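Local coordinates for phenazine biosynthesis protein, PhzF family (Bacillus anthracis, PDB 3EDN) that is of unproven activity but, as a PhzF-family protein with the diaminopimelate epimerase-like fold, probably acts as an isomerase on a small metabolite, at residues A[120-125]-A[280-285]; A[252-257]-A[270-275]; A[3-8]-A[292-297]. One frame throughout, in Å; residues are numbered along the deposited sequence. Where two conformers were deposited one is given.

Interaction 1 of 3, residues A[120-125]-A[280-285]; sequences KMRQTA and KLQIDI
Lys280 and Ala125 meet where the two segments come together, methylene against methyl, with CB of Lys280 4.0 Å from CB of Ala125. The Lys280 amine turns to the carbonyl oxygen of Pro126. Gln282 is the next residue to reach across. Its amide lies flat over one face of the Arg122 guanidinium, the planes 23° apart, with Gln282 CD 3.3 Å above the guanidinium plane. This is a stack without a hydrogen bond, because the nearest nitrogens are all donors. Gln282 NE2 instead donates to Asp284 OD2 at 3.2 Å. Ile283 accepts from the backbone of Gln123 through its carbonyl oxygen, and a water joins Ile283 N to Gln123 O.

Asp284 is the polar centre of the contact. Its OD1 takes a salt bridge from Arg122 NE at 2.8 Å, on the syn side and close to the guanidinium plane. The Arg122 chain bends at chi2 (80°) and chi3 (49°), which brings the guanidinium over the Gln282 amide with NE toward Asp284. Arg122 has two conformers; the stack and salt bridge belong to the one described. Asp284 OD2 also accepts from a water held by Lys120 NZ. In that conformer this buried carboxylate is gripped at both oxygens. Ile285 forms a hydrogen-bonded antiparallel pair with Met121, a selenomethionine here. Ile285 CD1 and CG2 also pack against the Gln123 amide, with Gln123 NE2 3.5 Å from CD1. That amide is held by Thr160 and Gly230.

This antiparallel pairing, within the diaminopimelate epimerase-like fold, joins strand 117-122 to the start of strand 282-298. Helix 74-86 covers Met121, and helix 230-244 covers Leu281 and Ile283. On its other edge strand 282-298 pairs with strand 266-273.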
loop_
_atom_site.group_PDB
_atom_site.type_symbol
_atom_site.label_atom_id
_atom_site.label_comp_id
_atom_site.label_asym_id
_atom_site.label_seq_id
_atom_site.Cartn_x
_atom_site.Cartn_y
_atom_site.Cartn_z
ATOM N N LYS A 120 -3.070 -19.670 -18.307
ATOM C CA LYS A 120 -4.369 -19.522 -18.973
ATOM C C LYS A 120 -5.321 -18.763 -18.067
ATOM O O LYS A 120 -5.397 -19.036 -16.871
ATOM C CB LYS A 120 -4.935 -20.905 -19.302
ATOM C CG LYS A 120 -6.249 -20.899 -20.071
ATOM C CD LYS A 120 -6.653 -22.349 -20.390
ATOM C CE LYS A 120 -8.008 -22.425 -21.065
ATOM N NZ LYS A 120 -8.411 -23.859 -21.270
HETATM N N MSE A 121 -6.061 -17.811 -18.625
HETATM C CA MSE A 121 -6.999 -17.034 -17.820
HETATM C C MSE A 121 -8.263 -16.752 -18.616
HETATM O O MSE A 121 -8.257 -16.825 -19.841
HETATM C CB MSE A 121 -6.370 -15.729 -17.330
HETATM C CG MSE A 121 -5.920 -14.785 -18.412
HETATM SE SE MSE A 121 -4.468 -13.588 -17.784
HETATM C CE MSE A 121 -3.268 -14.968 -17.140
ATOM N N ARG A 122 -9.344 -16.455 -17.900
ATOM C CA ARG A 122 -10.637 -16.152 -18.509
ATOM C C ARG A 122 -10.768 -14.667 -18.798
ATOM O O ARG A 122 -10.399 -13.827 -17.967
ATOM C CB ARG A 122 -11.761 -16.572 -17.557
ATOM C CG ARG A 122 -13.179 -16.217 -18.016
ATOM C CD ARG A 122 -13.718 -17.210 -19.050
ATOM N NE ARG A 122 -13.536 -18.592 -18.607
ATOM C CZ ARG A 122 -14.312 -19.211 -17.721
ATOM N NH1 ARG A 122 -15.354 -18.587 -17.182
ATOM N NH2 ARG A 122 -14.054 -20.468 -17.378
ATOM N N GLN A 123 -11.325 -14.334 -19.959
ATOM C CA GLN A 123 -11.644 -12.939 -20.249
ATOM C C GLN A 123 -13.149 -12.725 -20.125
ATOM O O GLN A 123 -13.901 -13.666 -19.918
ATOM C CB GLN A 123 -11.156 -12.564 -21.644
ATOM C CG GLN A 123 -9.622 -12.542 -21.704
ATOM C CD GLN A 123 -9.090 -12.018 -23.016
ATOM O OE1 GLN A 123 -9.811 -11.982 -24.007
ATOM N NE2 GLN A 123 -7.803 -11.649 -23.034
ATOM N N THR A 124 -13.571 -11.474 -20.232
ATOM C CA THR A 124 -14.990 -11.142 -20.188
ATOM C C THR A 124 -15.662 -11.581 -21.490
ATOM O O THR A 124 -15.045 -11.546 -22.561
ATOM C CB THR A 124 -15.180 -9.629 -19.959
ATOM O OG1 THR A 124 -14.454 -9.238 -18.786
ATOM C CG2 THR A 124 -16.646 -9.291 -19.766
ATOM N N ALA A 125 -16.921 -12.011 -21.402
ATOM C CA ALA A 125 -17.643 -12.470 -22.578
ATOM C C ALA A 125 -17.634 -11.424 -23.687
ATOM O O ALA A 125 -17.786 -10.232 -23.419
ATOM C CB ALA A 125 -19.084 -12.852 -22.222
ATOM N N LYS A 280 -23.433 -16.242 -24.622
ATOM C CA LYS A 280 -22.284 -15.740 -25.364
ATOM C C LYS A 280 -21.189 -16.791 -25.380
ATOM O O LYS A 280 -21.192 -17.733 -24.578
ATOM C CB LYS A 280 -21.727 -14.464 -24.711
ATOM C CG LYS A 280 -22.659 -13.242 -24.750
ATOM C CD LYS A 280 -22.622 -12.517 -26.084
ATOM C CE LYS A 280 -23.422 -11.194 -26.052
ATOM N NZ LYS A 280 -22.593 -10.033 -25.549
ATOM N N LEU A 281 -20.228 -16.609 -26.271
ATOM C CA LEU A 281 -19.028 -17.437 -26.248
ATOM C C LEU A 281 -18.256 -17.174 -24.961
ATOM O O LEU A 281 -18.354 -16.097 -24.354
ATOM C CB LEU A 281 -18.136 -17.163 -27.470
ATOM C CG LEU A 281 -18.739 -17.414 -28.859
ATOM C CD1 LEU A 281 -17.857 -16.873 -29.968
ATOM C CD2 LEU A 281 -18.991 -18.893 -29.084
ATOM N N GLN A 282 -17.518 -18.189 -24.527
ATOM C CA GLN A 282 -16.581 -18.027 -23.417
ATOM C C GLN A 282 -15.201 -17.925 -24.032
ATOM O O GLN A 282 -14.855 -18.707 -24.918
ATOM C CB GLN A 282 -16.647 -19.234 -22.487
ATOM C CG GLN A 282 -15.581 -19.252 -21.422
ATOM C CD GLN A 282 -15.635 -20.503 -20.584
ATOM O OE1 GLN A 282 -16.685 -20.850 -20.038
ATOM N NE2 GLN A 282 -14.499 -21.189 -20.464
ATOM N N ILE A 283 -14.426 -16.935 -23.591
ATOM C CA ILE A 283 -13.087 -16.694 -24.145
ATOM C C ILE A 283 -12.051 -16.828 -23.054
ATOM O O ILE A 283 -12.139 -16.154 -22.027
ATOM C CB ILE A 283 -12.969 -15.291 -24.796
ATOM C CG1 ILE A 283 -13.951 -15.156 -25.966
ATOM C CG2 ILE A 283 -11.519 -15.019 -25.254
ATOM C CD1 ILE A 283 -13.637 -16.075 -27.136
ATOM N N ASP A 284 -11.096 -17.723 -23.272
ATOM C CA ASP A 284 -9.882 -17.776 -22.454
ATOM C C ASP A 284 -8.672 -17.454 -23.318
ATOM O O ASP A 284 -8.649 -17.712 -24.517
ATOM C CB ASP A 284 -9.678 -19.176 -21.869
ATOM C CG ASP A 284 -10.886 -19.672 -21.067
ATOM O OD1 ASP A 284 -11.144 -19.147 -19.969
ATOM O OD2 ASP A 284 -11.573 -20.619 -21.524
ATOM N N ILE A 285 -7.621 -16.931 -22.712
ATOM C CA ILE A 285 -6.360 -16.848 -23.432
ATOM C C ILE A 285 -5.259 -17.495 -22.611
ATOM O O ILE A 285 -5.376 -17.646 -21.379
ATOM C CB ILE A 285 -5.963 -15.390 -23.785
ATOM C CG1 ILE A 285 -5.684 -14.572 -22.519
ATOM C CG2 ILE A 285 -7.057 -14.729 -24.631
ATOM C CD1 ILE A 285 -4.772 -13.366 -22.745
HETATM O O HOH W 1 -10.934 -23.152 -22.196
HETATM O O HOH W 2 -15.536 -15.300 -21.591
#

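Interaction 2 of 3, residues A[252-257]-A[270-275]; sequences MELIVE and VYVTKD
Glu253 and Tyr271 lie side by side and point the same way, as a non-hydrogen-bonded antiparallel pair. The carboxylate and the ring are not stacked; their planes are 64° apart. Glu253 OE2 approaches the ring obliquely, 3.5 Å from Tyr271 CE1. A water closes the polar end. It donates to Glu253 OE1 at 2.8 Å and lies 2.6 Å from Tyr271 OH. The Tyr271 ring also makes a cation-pi contact with Lys120 of strand 117-122, which lies beyond strand 282-298.

These strands, 251-258 and 266-273, form a beta hairpin. The pairs on either side of Glu253 and Tyr271 are hydrogen-bonded: Met252 with Val272, and Leu254 with Val270. Each is closed by two backbone bonds, and the bond from Val270 N to Leu254 O is nearly straight at 178°.

The apolar side chains of these outer pairs are on the face away from Glu253 and Tyr271. Selenomethionine Met252 has two conformers. In the one described it runs alongside Val272, with its SE 3.7 Å from Val272 CG2. Its CG sits between the backbone N and the carbonyl carbon (chi1 61°), and bends at chi2 and chi3 bring the selenium against the valine. Leu254 also lies alongside its partner, its CD2 branch 4.0 Å from Val270 CB. Helix 230-244 packs on this face through Tyr240, which touches Met252, and Ala241, which touches Val272.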
loop_
_atom_site.group_PDB
_atom_site.type_symbol
_atom_site.label_atom_id
_atom_site.label_comp_id
_atom_site.label_asym_id
_atom_site.label_seq_id
_atom_site.Cartn_x
_atom_site.Cartn_y
_atom_site.Cartn_z
HETATM N N MSE A 252 -12.982 -24.704 -29.466
HETATM C CA MSE A 252 -11.973 -24.608 -30.494
HETATM C C MSE A 252 -10.862 -23.722 -29.958
HETATM O O MSE A 252 -11.061 -22.986 -29.000
HETATM C CB MSE A 252 -12.587 -24.018 -31.754
HETATM C CG MSE A 252 -13.120 -22.635 -31.527
HETATM SE SE MSE A 252 -11.774 -21.348 -32.023
HETATM C CE MSE A 252 -12.509 -21.061 -33.787
ATOM N N GLU A 253 -9.684 -23.830 -30.541
ATOM C CA GLU A 253 -8.630 -22.907 -30.168
ATOM C C GLU A 253 -7.875 -22.451 -31.393
ATOM O O GLU A 253 -7.875 -23.124 -32.428
ATOM C CB GLU A 253 -7.690 -23.512 -29.124
ATOM C CG GLU A 253 -6.591 -24.399 -29.645
ATOM C CD GLU A 253 -5.836 -25.056 -28.496
ATOM O OE1 GLU A 253 -4.643 -24.732 -28.297
ATOM O OE2 GLU A 253 -6.459 -25.855 -27.754
ATOM N N LEU A 254 -7.260 -21.284 -31.281
ATOM C CA LEU A 254 -6.411 -20.792 -32.340
ATOM C C LEU A 254 -5.263 -20.018 -31.730
ATOM O O LEU A 254 -5.333 -19.616 -30.576
ATOM C CB LEU A 254 -7.203 -19.881 -33.277
ATOM C CG LEU A 254 -7.664 -18.525 -32.730
ATOM C CD1 LEU A 254 -7.706 -17.486 -33.859
ATOM C CD2 LEU A 254 -8.990 -18.616 -31.996
ATOM N N ILE A 255 -4.217 -19.813 -32.512
ATOM C CA ILE A 255 -3.093 -19.001 -32.061
ATOM C C ILE A 255 -3.095 -17.774 -32.942
ATOM O O ILE A 255 -3.262 -17.875 -34.169
ATOM C CB ILE A 255 -1.733 -19.733 -32.157
ATOM C CG1 ILE A 255 -1.770 -21.032 -31.340
ATOM C CG2 ILE A 255 -0.632 -18.851 -31.602
ATOM C CD1 ILE A 255 -0.508 -21.898 -31.460
ATOM N N VAL A 256 -2.937 -16.612 -32.312
ATOM C CA VAL A 256 -2.761 -15.369 -33.026
ATOM C C VAL A 256 -1.345 -14.870 -32.794
ATOM O O VAL A 256 -0.730 -15.189 -31.765
ATOM C CB VAL A 256 -3.815 -14.302 -32.623
ATOM C CG1 VAL A 256 -5.215 -14.871 -32.788
ATOM C CG2 VAL A 256 -3.629 -13.848 -31.194
ATOM N N GLU A 257 -0.812 -14.117 -33.754
ATOM C CA GLU A 257 0.546 -13.588 -33.633
ATOM C C GLU A 257 0.534 -12.075 -33.763
ATOM O O GLU A 257 -0.359 -11.496 -34.389
ATOM C CB GLU A 257 1.473 -14.182 -34.694
ATOM C CG GLU A 257 1.125 -13.676 -36.108
ATOM C CD GLU A 257 2.020 -14.174 -37.226
ATOM O OE1 GLU A 257 2.591 -15.282 -37.124
ATOM O OE2 GLU A 257 2.086 -13.461 -38.257
ATOM N N VAL A 270 -5.840 -18.616 -28.008
ATOM C CA VAL A 270 -7.202 -18.223 -27.652
ATOM C C VAL A 270 -8.123 -19.423 -27.692
ATOM O O VAL A 270 -8.157 -20.127 -28.705
ATOM C CB VAL A 270 -7.740 -17.094 -28.553
ATOM C CG1 VAL A 270 -9.099 -16.592 -28.014
ATOM C CG2 VAL A 270 -6.709 -15.955 -28.652
ATOM N N TYR A 271 -8.833 -19.653 -26.593
ATOM C CA TYR A 271 -9.785 -20.764 -26.497
ATOM C C TYR A 271 -11.199 -20.212 -26.538
ATOM O O TYR A 271 -11.547 -19.289 -25.781
ATOM C CB TYR A 271 -9.593 -21.529 -25.186
ATOM C CG TYR A 271 -8.173 -21.964 -24.940
ATOM C CD1 TYR A 271 -7.779 -23.264 -25.187
ATOM C CD2 TYR A 271 -7.218 -21.053 -24.480
ATOM C CE1 TYR A 271 -6.456 -23.665 -24.973
ATOM C CE2 TYR A 271 -5.924 -21.437 -24.268
ATOM C CZ TYR A 271 -5.547 -22.736 -24.506
ATOM O OH TYR A 271 -4.233 -23.107 -24.283
ATOM N N VAL A 272 -12.012 -20.755 -27.442
ATOM C CA VAL A 272 -13.381 -20.285 -27.612
ATOM C C VAL A 272 -14.300 -21.449 -27.287
ATOM O O VAL A 272 -14.174 -22.517 -27.888
ATOM C CB VAL A 272 -13.643 -19.832 -29.047
ATOM C CG1 VAL A 272 -15.038 -19.214 -29.150
ATOM C CG2 VAL A 272 -12.589 -18.825 -29.484
ATOM N N THR A 273 -15.171 -21.253 -26.303
ATOM C CA THR A 273 -16.035 -22.342 -25.829
ATOM C C THR A 273 -17.492 -21.936 -25.933
ATOM O O THR A 273 -17.856 -20.787 -25.665
ATOM C CB THR A 273 -15.707 -22.701 -24.374
ATOM O OG1 THR A 273 -14.351 -23.163 -24.306
ATOM C CG2 THR A 273 -16.641 -23.793 -23.850
ATOM N N LYS A 274 -18.345 -22.864 -26.344
ATOM C CA LYS A 274 -19.764 -22.599 -26.211
ATOM C C LYS A 274 -20.429 -23.698 -25.408
ATOM O O LYS A 274 -20.066 -24.874 -25.497
ATOM C CB LYS A 274 -20.453 -22.371 -27.549
ATOM C CG LYS A 274 -20.356 -23.509 -28.518
ATOM C CD LYS A 274 -20.810 -23.060 -29.916
ATOM C CE LYS A 274 -20.276 -24.003 -30.979
ATOM N NZ LYS A 274 -20.892 -23.766 -32.317
ATOM N N ASP A 275 -21.370 -23.279 -24.582
ATOM C CA ASP A 275 -22.130 -24.198 -23.771
ATOM C C ASP A 275 -23.584 -23.936 -24.080
ATOM O O ASP A 275 -23.966 -22.794 -24.322
ATOM C CB ASP A 275 -21.846 -23.945 -22.292
ATOM C CG ASP A 275 -22.550 -24.937 -21.385
ATOM O OD1 ASP A 275 -21.874 -25.885 -20.930
ATOM O OD2 ASP A 275 -23.773 -24.780 -21.126
HETATM O O HOH W 3 -3.918 -25.248 -25.672
#

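Interaction 3 of 3, residues A[3-8]-A[292-297]; sequences TINVFH and VKEFEV
Residues 3-8 and 292-297 pair as antiparallel strands, their axes 4.6 Å apart at the closest and their directions 150° apart, with a classic beta bulge where Val292 and Lys293 both face His8. At the bulge His8 O accepts from two backbone donors, Val292 N at 2.8 Å and Lys293 N at 3.2 Å.

The His8 ring is held from several sides. Val292 CB sits over the centre of one face, 3.6 Å from the ring centroid, in a CH-pi contact. Lys293 NZ comes in at the edge and donates to His8 ND1 at 2.9 Å, close to the ring plane. The lysine chain is extended until chi4 (-80°), where it turns its amine onto the imidazole. His8 NE2 is bonded to Asp10, so both ring nitrogens have partners and the rotation of the ring is fixed.

Phe7 and Glu294 run side by side. Glu294 CG lies over the Phe7 ring, offset toward its rim, and the carboxylate stacks on the ring with planes 21° apart. A water bridges Asn5 OD1 to Glu294 OE2, weakly at the glutamate. On the other face of the strands, Val6 CB meets the face of the Phe295 ring, 4.2 Å from its centroid. Val6 CG2 also touches Val297 CG2 at 3.7 Å.

Helix 33-43 covers Ile4, Val6 and Val297 on this side. Strand 20-25 lies along the other edge of strand 3-11, so strand 3-11 runs between it and the far end of strand 282-298.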
loop_
_atom_site.group_PDB
_atom_site.type_symbol
_atom_site.label_atom_id
_atom_site.label_comp_id
_atom_site.label_asym_id
_atom_site.label_seq_id
_atom_site.Cartn_x
_atom_site.Cartn_y
_atom_site.Cartn_z
ATOM N N THR A 3 17.379 -1.505 -1.641
ATOM C CA THR A 3 17.647 -2.136 -2.930
ATOM C C THR A 3 16.585 -3.173 -3.241
ATOM O O THR A 3 16.392 -4.122 -2.482
ATOM C CB THR A 3 19.032 -2.797 -2.964
ATOM O OG1 THR A 3 20.045 -1.796 -2.803
ATOM C CG2 THR A 3 19.242 -3.514 -4.303
ATOM N N ILE A 4 15.907 -2.993 -4.373
ATOM C CA ILE A 4 14.837 -3.905 -4.773
ATOM C C ILE A 4 15.246 -4.633 -6.043
ATOM O O ILE A 4 15.620 -3.995 -7.024
ATOM C CB ILE A 4 13.523 -3.146 -5.055
ATOM C CG1 ILE A 4 13.194 -2.153 -3.935
ATOM C CG2 ILE A 4 12.373 -4.131 -5.297
ATOM C CD1 ILE A 4 13.177 -2.758 -2.561
ATOM N N ASN A 5 15.180 -5.959 -6.032
ATOM C CA ASN A 5 15.461 -6.723 -7.242
ATOM C C ASN A 5 14.199 -6.828 -8.093
ATOM O O ASN A 5 13.150 -7.278 -7.618
ATOM C CB ASN A 5 15.990 -8.114 -6.901
ATOM C CG ASN A 5 17.381 -8.080 -6.285
ATOM O OD1 ASN A 5 18.241 -7.289 -6.683
ATOM N ND2 ASN A 5 17.612 -8.964 -5.335
ATOM N N VAL A 6 14.308 -6.393 -9.343
ATOM C CA VAL A 6 13.182 -6.410 -10.273
ATOM C C VAL A 6 13.537 -7.324 -11.431
ATOM O O VAL A 6 14.635 -7.275 -11.957
ATOM C CB VAL A 6 12.899 -4.997 -10.789
ATOM C CG1 VAL A 6 11.672 -4.971 -11.710
ATOM C CG2 VAL A 6 12.670 -4.064 -9.605
ATOM N N PHE A 7 12.586 -8.168 -11.828
ATOM C CA PHE A 7 12.777 -9.018 -12.992
ATOM C C PHE A 7 12.028 -8.466 -14.191
ATOM O O PHE A 7 10.986 -7.810 -14.063
ATOM C CB PHE A 7 12.333 -10.452 -12.688
ATOM C CG PHE A 7 13.253 -11.166 -11.749
ATOM C CD1 PHE A 7 14.239 -12.003 -12.234
ATOM C CD2 PHE A 7 13.136 -10.982 -10.379
ATOM C CE1 PHE A 7 15.099 -12.648 -11.369
ATOM C CE2 PHE A 7 13.998 -11.614 -9.518
ATOM C CZ PHE A 7 14.971 -12.457 -10.017
ATOM N N HIS A 8 12.611 -8.694 -15.353
ATOM C CA HIS A 8 11.972 -8.417 -16.625
ATOM C C HIS A 8 11.725 -9.772 -17.287
ATOM O O HIS A 8 12.684 -10.500 -17.567
ATOM C CB HIS A 8 12.930 -7.574 -17.458
ATOM C CG HIS A 8 12.516 -7.371 -18.880
ATOM N ND1 HIS A 8 13.306 -6.676 -19.770
ATOM C CD2 HIS A 8 11.413 -7.756 -19.569
ATOM C CE1 HIS A 8 12.716 -6.652 -20.953
ATOM N NE2 HIS A 8 11.567 -7.297 -20.859
ATOM N N VAL A 292 14.035 -12.316 -19.185
ATOM C CA VAL A 292 14.881 -11.422 -19.959
ATOM C C VAL A 292 16.088 -10.951 -19.131
ATOM O O VAL A 292 17.253 -11.179 -19.518
ATOM C CB VAL A 292 14.109 -10.229 -20.550
ATOM C CG1 VAL A 292 15.056 -9.354 -21.344
ATOM C CG2 VAL A 292 12.970 -10.746 -21.440
ATOM N N LYS A 293 15.818 -10.294 -18.003
ATOM C CA LYS A 293 16.899 -9.835 -17.133
ATOM C C LYS A 293 16.425 -9.557 -15.722
ATOM O O LYS A 293 15.221 -9.560 -15.443
ATOM C CB LYS A 293 17.554 -8.557 -17.694
ATOM C CG LYS A 293 16.635 -7.340 -17.829
ATOM C CD LYS A 293 17.412 -6.173 -18.397
ATOM C CE LYS A 293 16.535 -4.950 -18.570
ATOM N NZ LYS A 293 15.730 -5.064 -19.833
ATOM N N GLU A 294 17.397 -9.315 -14.833
ATOM C CA GLU A 294 17.117 -8.904 -13.471
ATOM C C GLU A 294 18.010 -7.721 -13.160
ATOM O O GLU A 294 19.144 -7.662 -13.633
ATOM C CB GLU A 294 17.433 -10.047 -12.501
ATOM C CG GLU A 294 17.158 -9.685 -11.059
ATOM C CD GLU A 294 17.786 -10.635 -10.065
ATOM O OE1 GLU A 294 18.356 -11.680 -10.470
ATOM O OE2 GLU A 294 17.688 -10.336 -8.853
ATOM N N PHE A 295 17.495 -6.766 -12.404
ATOM C CA PHE A 295 18.266 -5.553 -12.087
ATOM C C PHE A 295 17.789 -4.933 -10.787
ATOM O O PHE A 295 16.734 -5.292 -10.250
ATOM C CB PHE A 295 18.171 -4.542 -13.219
ATOM C CG PHE A 295 16.762 -4.226 -13.612
ATOM C CD1 PHE A 295 16.074 -3.202 -12.979
ATOM C CD2 PHE A 295 16.111 -4.969 -14.588
ATOM C CE1 PHE A 295 14.772 -2.892 -13.320
ATOM C CE2 PHE A 295 14.799 -4.668 -14.936
ATOM C CZ PHE A 295 14.129 -3.631 -14.298
ATOM N N GLU A 296 18.577 -3.990 -10.272
ATOM C CA GLU A 296 18.285 -3.383 -8.982
ATOM C C GLU A 296 17.703 -2.006 -9.178
ATOM O O GLU A 296 18.152 -1.258 -10.049
ATOM C CB GLU A 296 19.571 -3.208 -8.179
ATOM C CG GLU A 296 20.275 -4.490 -7.790
ATOM C CD GLU A 296 21.535 -4.205 -6.993
ATOM O OE1 GLU A 296 21.943 -3.027 -6.938
ATOM O OE2 GLU A 296 22.105 -5.151 -6.424
ATOM N N VAL A 297 16.701 -1.684 -8.363
ATOM C CA VAL A 297 16.137 -0.345 -8.297
ATOM C C VAL A 297 16.294 0.153 -6.866
ATOM O O VAL A 297 16.050 -0.591 -5.926
ATOM C CB VAL A 297 14.644 -0.365 -8.687
ATOM C CG1 VAL A 297 14.034 1.016 -8.579
ATOM C CG2 VAL A 297 14.479 -0.911 -10.114
HETATM O O HOH W 4 22.727 -1.703 -3.954
HETATM O O HOH W 5 19.500 -7.625 -9.270
#

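From the N terminus, strand 3-11 is met again near the C terminus by residues 292-297. Interaction 3 therefore closes the outermost loop. Within it, interaction 1 closes a loop of 154 residues between 120-125 and 280-285. Interaction 2 is a local hairpin, 252-257 with 270-275, nested inside that loop. None of the loops cross. Interactions 1 and 2 touch, because strand 266-273 pairs with the start of strand 282-298. Interaction 3 uses the far end of that same long strand, its centre about 32 Å from that of interaction 1 and on the opposite side of the chain's centre. Strand 282-298 thus ties strand 3-11 at its far end to strands 117-122 and 266-273 at its start.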